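Local coordinates for protein methylase yhhF (Escherichia coli, PDB 2FPO) that methylates the guanine at position 966 of 16S rRNA in the assembled 30S particle on N2, with S-adenosyl-L-methionine as methyl donor, at residues A[57-62]-A[114-119]; A[126-131]-A[142-147]; A[95-100]-A[105-110]. One frame throughout, in Å; residues are numbered along the deposited sequence. Where two conformers were deposited one is given.

All three contacts join helices to one central sheet of the methyltransferase domain. Contacts 1 and 2 are neighbours, with centres about 7 Å apart. Their strands are adjacent, Leu59 O accepting from Phe127 N at 2.9 Å, and their helices are tied where Asn147 ND2 meets Leu116 O at 2.8 Å. Contact 3 lies on the opposite face at the sheet's edge, its centre about 15 Å from that of contact 1 and about 20 Å from that of contact 2; Val108 and Ser110 still touch Phe115. Segments 57-62 and 126-131 run off their strand ends where, in class I methyltransferases, the cofactor and the target base are normally bound.

Contact 1 (A[57-62]-A[114-119]); sequences QCLDCF and SFLAQK
Leu116 spreads its two methyls over separate partners, one of them a sulfur: CD1 lies 4.1 Å from Cys61 SG, and CD2 lies 4.1 Å from Leu59 CD2. No hydrogen bond crosses; the contact is apolar, and Leu116 takes part in two of its three approaches. A thiol suits the buried place of Cys61, being compact and polarizable enough to pack like a methyl. Leu59 and Leu116 pass alongside each other in opposite directions. With CG of Leu59 anti to its backbone nitrogen (chi1 168°), the side chain leans along the strand toward its C-terminal end, and CD1 comes obliquely to the ring of Phe115, 4.3 Å from CE2.

Just past the contact Gln118 turns its amide back: NE2 donates to Phe115 O over 2.8 Å, in the carbonyl plane, with an N-H...O angle of 147°. A long amide side chain suits this place because it can serve a carbonyl near the helix end. The next carbonyl, Leu116 O, receives Asn147 ND2 and Trp149 NE1.

Leu59 is on a central parallel strand, and Asp60, Cys61 and Phe62 open a D-x-F-x-G-x-G sequence, consistent with the glycine-rich cofactor-binding motif that follows the first strand of Rossmann-like class I methyltransferases.

Contact 2 (A[126-131]-A[142-147]); sequences VFVDPP and NLLEDN
Leu144 lays one methyl over two valines of strand 123-128. Its CD1 is 3.6 Å from Val126 CG1 and 3.7 Å from Val128 CG2, while CD2 comes within 4.0 Å of Val126 CG1 as well. Leu144 and Val126 meet tip to tip; Val128 instead runs past the leucine in the opposite direction, touching it with CG2 alone. In Val126 the CG1 branch is swung anti to the backbone nitrogen (chi1 -177°), which leaves that methyl leading toward the helix.

The two valines are two positions apart on an extended chain and therefore present their branches on the same face of the sheet. Phe127, between them, points to the other face. Beta-branched valine favours the extended backbone and gives a low, broad apolar surface; leucine, longer and forked at its end, can span the distance from a helix to that surface. Strand 123-128, helix 137-146 and the parallel neighbouring strand 154-161 form a beta-alpha-beta crossover of the Rossmann-like sheet, and Leu144 belongs to the inner side of its helix. Just past the first strand, Asp129, Pro130 and Pro131 begin a D-P-P-F sequence, consistent with the (D/N)PP(Y/F) motif IV of amino-methyltransferases, which probably places the target amino group. Leu116 and Trp149 also touch Leu144, and Val128 meets Leu137 and Thr140 of the same helix.

Polar residues take other sides of the helix. Glu145, next to the buried leucine, pairs through OE1 with Arg191 NE in a salt bridge and with Trp173 NE1, and through OE2 with Asn172 ND2, so at least three donors meet this carboxylate, consistent with its being ionised. The last turn closes with Asn147 N bonded to Leu143 O at 3.0 Å.

Contact 3 (A[95-100]-A[105-110]); sequences KNLATL and ARVVNS
Within the beta-alpha-beta unit made by strand 79-83, helix 87-99 and strand 105-108, Leu97 brings the last turn of the helix down onto the returning strand. Both of its methyls are used. CD1 lies 3.5 Å from Val107 CG2, a close apolar approach, and 4.2 Å from Ala105 CB; CD2 sits 3.8 Å from the same alanine carbon. The leucine therefore straddles the strand face, one branch over the valine and alanine together and the other over the alanine alone.

Val107 meets the leucine at a slant and touches it with CG2. Leu97 holds CG anti to its own carbonyl carbon (chi1 -70°), a common choice on a helix, and the second torsion (161°) stretches CD1 out from CA, toward Val107. Small Ala105 suits the position where the backbones come nearest, with its CA 7.8 Å from Leu97 CA: a single methyl fills the place under the leucine. Val107, more bulky, also packs against Ser90, Leu93 and Ile94 of the same helix, and Leu70 and Leu73 of helix 67-74 press on Leu97.

Arg106, between the two apolar strand residues, points to the opposite face, where NH2 bonds with Thr81 OG1. On the helix, neighbouring Asn96 is buried but satisfied, its ND2 donating to Pro27 O and its OD1 accepting from Gln92 NE2. The helix thus packs through apolar residues on the edge strand it leads to, as in the right-handed beta-alpha-beta crossovers of Rossmann-like sheets.

Contact 1 (A[57-62]-A[114-119])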
loop_
_atom_site.group_PDB
_atom_site.type_symbol
_atom_site.label_atom_id
_atom_site.label_comp_id
_atom_site.label_asym_id
_atom_site.label_seq_id
_atom_site.Cartn_x
_atom_site.Cartn_y
_atom_site.Cartn_z
ATOM N N GLN A 57 -5.712 8.231 -5.806
ATOM C CA GLN A 57 -4.304 8.067 -6.124
ATOM C C GLN A 57 -3.657 7.298 -4.973
ATOM O O GLN A 57 -3.697 7.737 -3.805
ATOM C CB GLN A 57 -3.640 9.429 -6.344
ATOM C CG GLN A 57 -3.566 9.836 -7.840
ATOM C CD GLN A 57 -2.542 8.996 -8.673
ATOM O OE1 GLN A 57 -2.548 9.054 -9.907
ATOM N NE2 GLN A 57 -1.675 8.221 -7.992
ATOM N N CYS A 58 -3.057 6.154 -5.313
ATOM C CA CYS A 58 -2.506 5.204 -4.339
ATOM C C CYS A 58 -1.001 5.035 -4.463
ATOM O O CYS A 58 -0.430 4.989 -5.563
ATOM C CB CYS A 58 -3.164 3.818 -4.484
ATOM S SG CYS A 58 -4.963 3.862 -4.439
ATOM N N LEU A 59 -0.355 4.943 -3.323
ATOM C CA LEU A 59 1.073 4.665 -3.317
ATOM C C LEU A 59 1.300 3.423 -2.457
ATOM O O LEU A 59 0.861 3.361 -1.311
ATOM C CB LEU A 59 1.818 5.905 -2.790
ATOM C CG LEU A 59 3.300 5.722 -2.435
ATOM C CD1 LEU A 59 4.103 5.598 -3.761
ATOM C CD2 LEU A 59 3.745 6.904 -1.552
ATOM N N ASP A 60 1.975 2.420 -3.012
ATOM C CA ASP A 60 2.338 1.222 -2.247
ATOM C C ASP A 60 3.859 1.244 -2.003
ATOM O O ASP A 60 4.645 1.051 -2.949
ATOM C CB ASP A 60 1.937 -0.014 -3.039
ATOM C CG ASP A 60 1.886 -1.291 -2.192
ATOM O OD1 ASP A 60 2.537 -1.390 -1.131
ATOM O OD2 ASP A 60 1.197 -2.218 -2.626
ATOM N N CYS A 61 4.249 1.468 -0.741
ATOM C CA CYS A 61 5.668 1.658 -0.380
ATOM C C CYS A 61 6.549 0.420 -0.470
ATOM O O CYS A 61 7.777 0.571 -0.590
ATOM C CB CYS A 61 5.809 2.281 1.011
ATOM S SG CYS A 61 5.054 3.934 1.106
ATOM N N PHE A 62 5.947 -0.769 -0.346
ATOM C CA PHE A 62 6.667 -2.061 -0.377
ATOM C C PHE A 62 5.696 -2.971 -1.079
ATOM O O PHE A 62 4.989 -3.782 -0.430
ATOM C CB PHE A 62 6.979 -2.625 1.051
ATOM C CG PHE A 62 7.657 -1.632 1.955
ATOM C CD1 PHE A 62 9.045 -1.541 1.989
ATOM C CD2 PHE A 62 6.895 -0.762 2.740
ATOM C CE1 PHE A 62 9.679 -0.545 2.806
ATOM C CE2 PHE A 62 7.494 0.219 3.559
ATOM C CZ PHE A 62 8.893 0.316 3.609
ATOM N N SER A 114 15.121 5.646 0.277
ATOM C CA SER A 114 15.656 6.483 -0.787
ATOM C C SER A 114 14.543 7.126 -1.597
ATOM O O SER A 114 14.618 8.314 -1.954
ATOM C CB SER A 114 16.505 5.650 -1.764
ATOM O OG SER A 114 17.680 5.231 -1.110
ATOM N N PHE A 115 13.534 6.331 -1.923
ATOM C CA PHE A 115 12.441 6.827 -2.741
ATOM C C PHE A 115 11.647 7.992 -2.123
ATOM O O PHE A 115 11.340 8.971 -2.810
ATOM C CB PHE A 115 11.472 5.728 -3.185
ATOM C CG PHE A 115 10.350 6.282 -4.027
ATOM C CD1 PHE A 115 10.580 6.644 -5.345
ATOM C CD2 PHE A 115 9.102 6.541 -3.466
ATOM C CE1 PHE A 115 9.554 7.214 -6.104
ATOM C CE2 PHE A 115 8.084 7.127 -4.226
ATOM C CZ PHE A 115 8.327 7.450 -5.539
ATOM N N LEU A 116 11.297 7.865 -0.841
ATOM C CA LEU A 116 10.458 8.850 -0.150
ATOM C C LEU A 116 11.230 10.072 0.331
ATOM O O LEU A 116 10.623 11.082 0.705
ATOM C CB LEU A 116 9.679 8.194 1.021
ATOM C CG LEU A 116 8.761 7.013 0.638
ATOM C CD1 LEU A 116 8.286 6.304 1.872
ATOM C CD2 LEU A 116 7.582 7.525 -0.253
ATOM N N ALA A 117 12.559 9.982 0.329
ATOM C CA ALA A 117 13.428 11.103 0.727
ATOM C C ALA A 117 13.683 12.022 -0.455
ATOM O O ALA A 117 14.844 12.203 -0.892
ATOM C CB ALA A 117 14.740 10.607 1.330
ATOM N N GLN A 118 12.599 12.613 -0.942
ATOM C CA GLN A 118 12.611 13.634 -1.982
ATOM C C GLN A 118 11.247 14.374 -1.926
ATOM O O GLN A 118 10.328 13.912 -1.241
ATOM C CB GLN A 118 12.789 12.980 -3.360
ATOM C CG GLN A 118 11.668 11.959 -3.698
ATOM C CD GLN A 118 11.689 11.486 -5.141
ATOM O OE1 GLN A 118 12.072 12.233 -6.054
ATOM N NE2 GLN A 118 11.277 10.223 -5.365
ATOM N N LYS A 119 11.117 15.497 -2.632
ATOM C CA LYS A 119 9.823 16.168 -2.746
ATOM C C LYS A 119 8.814 15.231 -3.404
ATOM O O LYS A 119 8.976 14.839 -4.579
ATOM C CB LYS A 119 9.918 17.466 -3.558
ATOM C CG LYS A 119 8.625 18.295 -3.518
ATOM C CD LYS A 119 8.834 19.746 -3.976
ATOM C CE LYS A 119 8.236 20.032 -5.374
ATOM N NZ LYS A 119 8.956 19.351 -6.504
#

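Contact 2 (A[126-131]-A[142-147])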
loop_
_atom_site.group_PDB
_atom_site.type_symbol
_atom_site.label_atom_id
_atom_site.label_comp_id
_atom_site.label_asym_id
_atom_site.label_seq_id
_atom_site.Cartn_x
_atom_site.Cartn_y
_atom_site.Cartn_z
ATOM N N VAL A 126 -2.265 5.336 1.023
ATOM C CA VAL A 126 -0.890 4.786 1.069
ATOM C C VAL A 126 -0.860 3.488 1.852
ATOM O O VAL A 126 -1.479 3.380 2.930
ATOM C CB VAL A 126 0.147 5.807 1.655
ATOM C CG1 VAL A 126 1.595 5.258 1.647
ATOM C CG2 VAL A 126 0.086 7.131 0.911
ATOM N N PHE A 127 -0.155 2.505 1.290
ATOM C CA PHE A 127 0.022 1.198 1.911
ATOM C C PHE A 127 1.443 1.076 2.465
ATOM O O PHE A 127 2.421 1.232 1.725
ATOM C CB PHE A 127 -0.220 0.062 0.917
ATOM C CG PHE A 127 -1.559 0.143 0.207
ATOM C CD1 PHE A 127 -2.755 -0.141 0.888
ATOM C CD2 PHE A 127 -1.618 0.456 -1.142
ATOM C CE1 PHE A 127 -4.009 -0.048 0.212
ATOM C CE2 PHE A 127 -2.866 0.537 -1.827
ATOM C CZ PHE A 127 -4.057 0.287 -1.143
ATOM N N VAL A 128 1.519 0.763 3.759
ATOM C CA VAL A 128 2.787 0.613 4.503
ATOM C C VAL A 128 2.819 -0.748 5.199
ATOM O O VAL A 128 2.461 -0.907 6.374
ATOM C CB VAL A 128 3.025 1.771 5.522
ATOM C CG1 VAL A 128 4.449 1.681 6.133
ATOM C CG2 VAL A 128 2.767 3.124 4.884
ATOM N N ASP A 129 3.278 -1.744 4.458
ATOM C CA ASP A 129 3.404 -3.084 4.983
ATOM C C ASP A 129 4.852 -3.505 4.728
ATOM O O ASP A 129 5.130 -4.215 3.777
ATOM C CB ASP A 129 2.422 -4.023 4.278
ATOM C CG ASP A 129 2.579 -5.477 4.729
ATOM O OD1 ASP A 129 3.001 -5.716 5.898
ATOM O OD2 ASP A 129 2.312 -6.379 3.907
ATOM N N PRO A 130 5.794 -3.018 5.559
ATOM C CA PRO A 130 7.186 -3.386 5.273
ATOM C C PRO A 130 7.545 -4.857 5.536
ATOM O O PRO A 130 6.878 -5.517 6.368
ATOM C CB PRO A 130 7.994 -2.414 6.159
ATOM C CG PRO A 130 7.059 -2.096 7.295
ATOM C CD PRO A 130 5.675 -2.097 6.706
ATOM N N PRO A 131 8.595 -5.377 4.844
ATOM C CA PRO A 131 9.013 -6.766 5.004
ATOM C C PRO A 131 9.484 -7.033 6.436
ATOM O O PRO A 131 9.359 -8.144 6.942
ATOM C CB PRO A 131 10.171 -6.916 3.973
ATOM C CG PRO A 131 10.707 -5.538 3.826
ATOM C CD PRO A 131 9.455 -4.672 3.870
ATOM N N ASN A 142 7.326 8.822 8.815
ATOM C CA ASN A 142 7.796 10.218 8.932
ATOM C C ASN A 142 8.145 10.830 7.597
ATOM O O ASN A 142 7.904 12.010 7.382
ATOM C CB ASN A 142 8.987 10.328 9.867
ATOM C CG ASN A 142 8.602 10.163 11.322
ATOM O OD1 ASN A 142 9.382 9.643 12.114
ATOM N ND2 ASN A 142 7.417 10.629 11.685
ATOM N N LEU A 143 8.722 10.029 6.699
ATOM C CA LEU A 143 9.035 10.506 5.350
ATOM C C LEU A 143 7.773 10.840 4.579
ATOM O O LEU A 143 7.730 11.863 3.908
ATOM C CB LEU A 143 9.880 9.492 4.579
ATOM C CG LEU A 143 11.323 9.360 5.110
ATOM C CD1 LEU A 143 11.868 7.998 4.739
ATOM C CD2 LEU A 143 12.249 10.464 4.629
ATOM N N LEU A 144 6.747 9.978 4.687
ATOM C CA LEU A 144 5.439 10.234 4.046
ATOM C C LEU A 144 4.874 11.574 4.468
ATOM O O LEU A 144 4.491 12.405 3.643
ATOM C CB LEU A 144 4.416 9.093 4.324
ATOM C CG LEU A 144 4.684 7.742 3.642
ATOM C CD1 LEU A 144 3.687 6.690 4.192
ATOM C CD2 LEU A 144 4.541 7.920 2.100
ATOM N N GLU A 145 4.833 11.794 5.772
ATOM C CA GLU A 145 4.353 13.064 6.328
ATOM C C GLU A 145 5.233 14.287 5.992
ATOM O O GLU A 145 4.713 15.374 5.811
ATOM C CB GLU A 145 4.197 12.940 7.843
ATOM C CG GLU A 145 3.698 14.206 8.583
ATOM C CD GLU A 145 2.342 14.688 8.093
ATOM O OE1 GLU A 145 1.485 13.838 7.758
ATOM O OE2 GLU A 145 2.129 15.930 8.056
ATOM N N ASP A 146 6.558 14.122 5.957
ATOM C CA ASP A 146 7.455 15.281 5.872
ATOM C C ASP A 146 7.729 15.722 4.441
ATOM O O ASP A 146 8.083 16.866 4.217
ATOM C CB ASP A 146 8.793 15.012 6.546
ATOM C CG ASP A 146 8.675 14.796 8.029
ATOM O OD1 ASP A 146 7.621 15.101 8.634
ATOM O OD2 ASP A 146 9.657 14.294 8.598
ATOM N N ASN A 147 7.564 14.818 3.482
ATOM C CA ASN A 147 7.965 15.093 2.113
ATOM C C ASN A 147 6.812 15.270 1.106
ATOM O O ASN A 147 7.027 15.228 -0.100
ATOM C CB ASN A 147 9.009 14.048 1.661
ATOM C CG ASN A 147 10.314 14.182 2.439
ATOM O OD1 ASN A 147 10.621 15.253 2.941
ATOM N ND2 ASN A 147 11.065 13.105 2.555
#

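Contact 3 (A[95-100]-A[105-110])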
loop_
_atom_site.group_PDB
_atom_site.type_symbol
_atom_site.label_atom_id
_atom_site.label_comp_id
_atom_site.label_asym_id
_atom_site.label_seq_id
_atom_site.Cartn_x
_atom_site.Cartn_y
_atom_site.Cartn_z
ATOM N N LYS A 95 5.136 -7.007 -15.541
ATOM C CA LYS A 95 4.507 -8.009 -16.399
ATOM C C LYS A 95 3.033 -8.203 -16.066
ATOM O O LYS A 95 2.201 -8.250 -16.977
ATOM C CB LYS A 95 5.243 -9.338 -16.299
ATOM C CG LYS A 95 6.625 -9.341 -16.966
ATOM C CD LYS A 95 7.244 -10.699 -16.788
ATOM C CE LYS A 95 8.744 -10.675 -16.996
ATOM N NZ LYS A 95 9.298 -11.999 -16.620
ATOM N N ASN A 96 2.699 -8.294 -14.765
ATOM C CA ASN A 96 1.300 -8.488 -14.383
ATOM C C ASN A 96 0.452 -7.298 -14.723
ATOM O O ASN A 96 -0.682 -7.470 -15.131
ATOM C CB ASN A 96 1.141 -8.889 -12.913
ATOM C CG ASN A 96 1.723 -10.246 -12.631
ATOM O OD1 ASN A 96 1.843 -11.069 -13.532
ATOM N ND2 ASN A 96 2.093 -10.493 -11.384
ATOM N N LEU A 97 0.998 -6.089 -14.598
ATOM C CA LEU A 97 0.273 -4.906 -15.055
ATOM C C LEU A 97 0.009 -4.917 -16.569
ATOM O O LEU A 97 -1.036 -4.434 -17.033
ATOM C CB LEU A 97 1.022 -3.623 -14.670
ATOM C CG LEU A 97 1.062 -3.271 -13.172
ATOM C CD1 LEU A 97 2.200 -2.295 -12.905
ATOM C CD2 LEU A 97 -0.275 -2.714 -12.648
ATOM N N ALA A 98 0.963 -5.440 -17.334
ATOM C CA ALA A 98 0.817 -5.525 -18.788
ATOM C C ALA A 98 -0.295 -6.528 -19.174
ATOM O O ALA A 98 -1.137 -6.230 -20.026
ATOM C CB ALA A 98 2.166 -5.863 -19.438
ATOM N N THR A 99 -0.327 -7.680 -18.513
ATOM C CA THR A 99 -1.420 -8.662 -18.644
ATOM C C THR A 99 -2.826 -8.064 -18.432
ATOM O O THR A 99 -3.748 -8.309 -19.215
ATOM C CB THR A 99 -1.222 -9.806 -17.639
ATOM O OG1 THR A 99 -0.060 -10.553 -18.013
ATOM C CG2 THR A 99 -2.427 -10.723 -17.596
ATOM N N LEU A 100 -2.962 -7.278 -17.373
ATOM C CA LEU A 100 -4.206 -6.654 -16.985
ATOM C C LEU A 100 -4.516 -5.413 -17.810
ATOM O O LEU A 100 -5.618 -4.856 -17.689
ATOM C CB LEU A 100 -4.144 -6.286 -15.491
ATOM C CG LEU A 100 -3.979 -7.435 -14.497
ATOM C CD1 LEU A 100 -3.694 -6.897 -13.058
ATOM C CD2 LEU A 100 -5.223 -8.372 -14.536
ATOM N N ALA A 105 -0.689 2.947 -13.811
ATOM C CA ALA A 105 0.215 2.498 -12.761
ATOM C C ALA A 105 1.659 2.527 -13.225
ATOM O O ALA A 105 1.947 2.523 -14.433
ATOM C CB ALA A 105 -0.166 1.087 -12.290
ATOM N N ARG A 106 2.578 2.592 -12.277
ATOM C CA ARG A 106 3.993 2.531 -12.599
ATOM C C ARG A 106 4.679 1.765 -11.465
ATOM O O ARG A 106 4.169 1.672 -10.321
ATOM C CB ARG A 106 4.605 3.924 -12.684
ATOM C CG ARG A 106 4.510 4.714 -11.381
ATOM C CD ARG A 106 5.533 5.867 -11.387
ATOM N NE ARG A 106 5.167 6.930 -12.359
ATOM C CZ ARG A 106 4.282 7.902 -12.138
ATOM N NH1 ARG A 106 4.066 8.843 -13.087
ATOM N NH2 ARG A 106 3.621 7.964 -10.981
ATOM N N VAL A 107 5.826 1.210 -11.773
ATOM C CA VAL A 107 6.560 0.453 -10.790
ATOM C C VAL A 107 7.897 1.098 -10.744
ATOM O O VAL A 107 8.559 1.284 -11.789
ATOM C CB VAL A 107 6.715 -1.028 -11.220
ATOM C CG1 VAL A 107 7.611 -1.786 -10.244
ATOM C CG2 VAL A 107 5.311 -1.705 -11.383
ATOM N N VAL A 108 8.330 1.400 -9.534
ATOM C CA VAL A 108 9.641 1.952 -9.331
ATOM C C VAL A 108 10.471 0.937 -8.503
ATOM O O VAL A 108 10.078 0.531 -7.396
ATOM C CB VAL A 108 9.567 3.312 -8.576
ATOM C CG1 VAL A 108 10.952 3.840 -8.279
ATOM C CG2 VAL A 108 8.718 4.391 -9.356
ATOM N N ASN A 109 11.625 0.566 -9.046
ATOM C CA ASN A 109 12.489 -0.429 -8.402
ATOM C C ASN A 109 13.390 0.333 -7.455
ATOM O O ASN A 109 14.455 0.790 -7.838
ATOM C CB ASN A 109 13.297 -1.209 -9.444
ATOM C CG ASN A 109 14.197 -2.299 -8.811
ATOM O OD1 ASN A 109 14.041 -2.672 -7.630
ATOM N ND2 ASN A 109 15.127 -2.803 -9.599
ATOM N N SER A 110 12.946 0.503 -6.218
ATOM C CA SER A 110 13.720 1.301 -5.256
ATOM C C SER A 110 13.365 0.815 -3.870
ATOM O O SER A 110 12.238 0.335 -3.634
ATOM C CB SER A 110 13.359 2.808 -5.366
ATOM O OG SER A 110 14.006 3.570 -4.322
#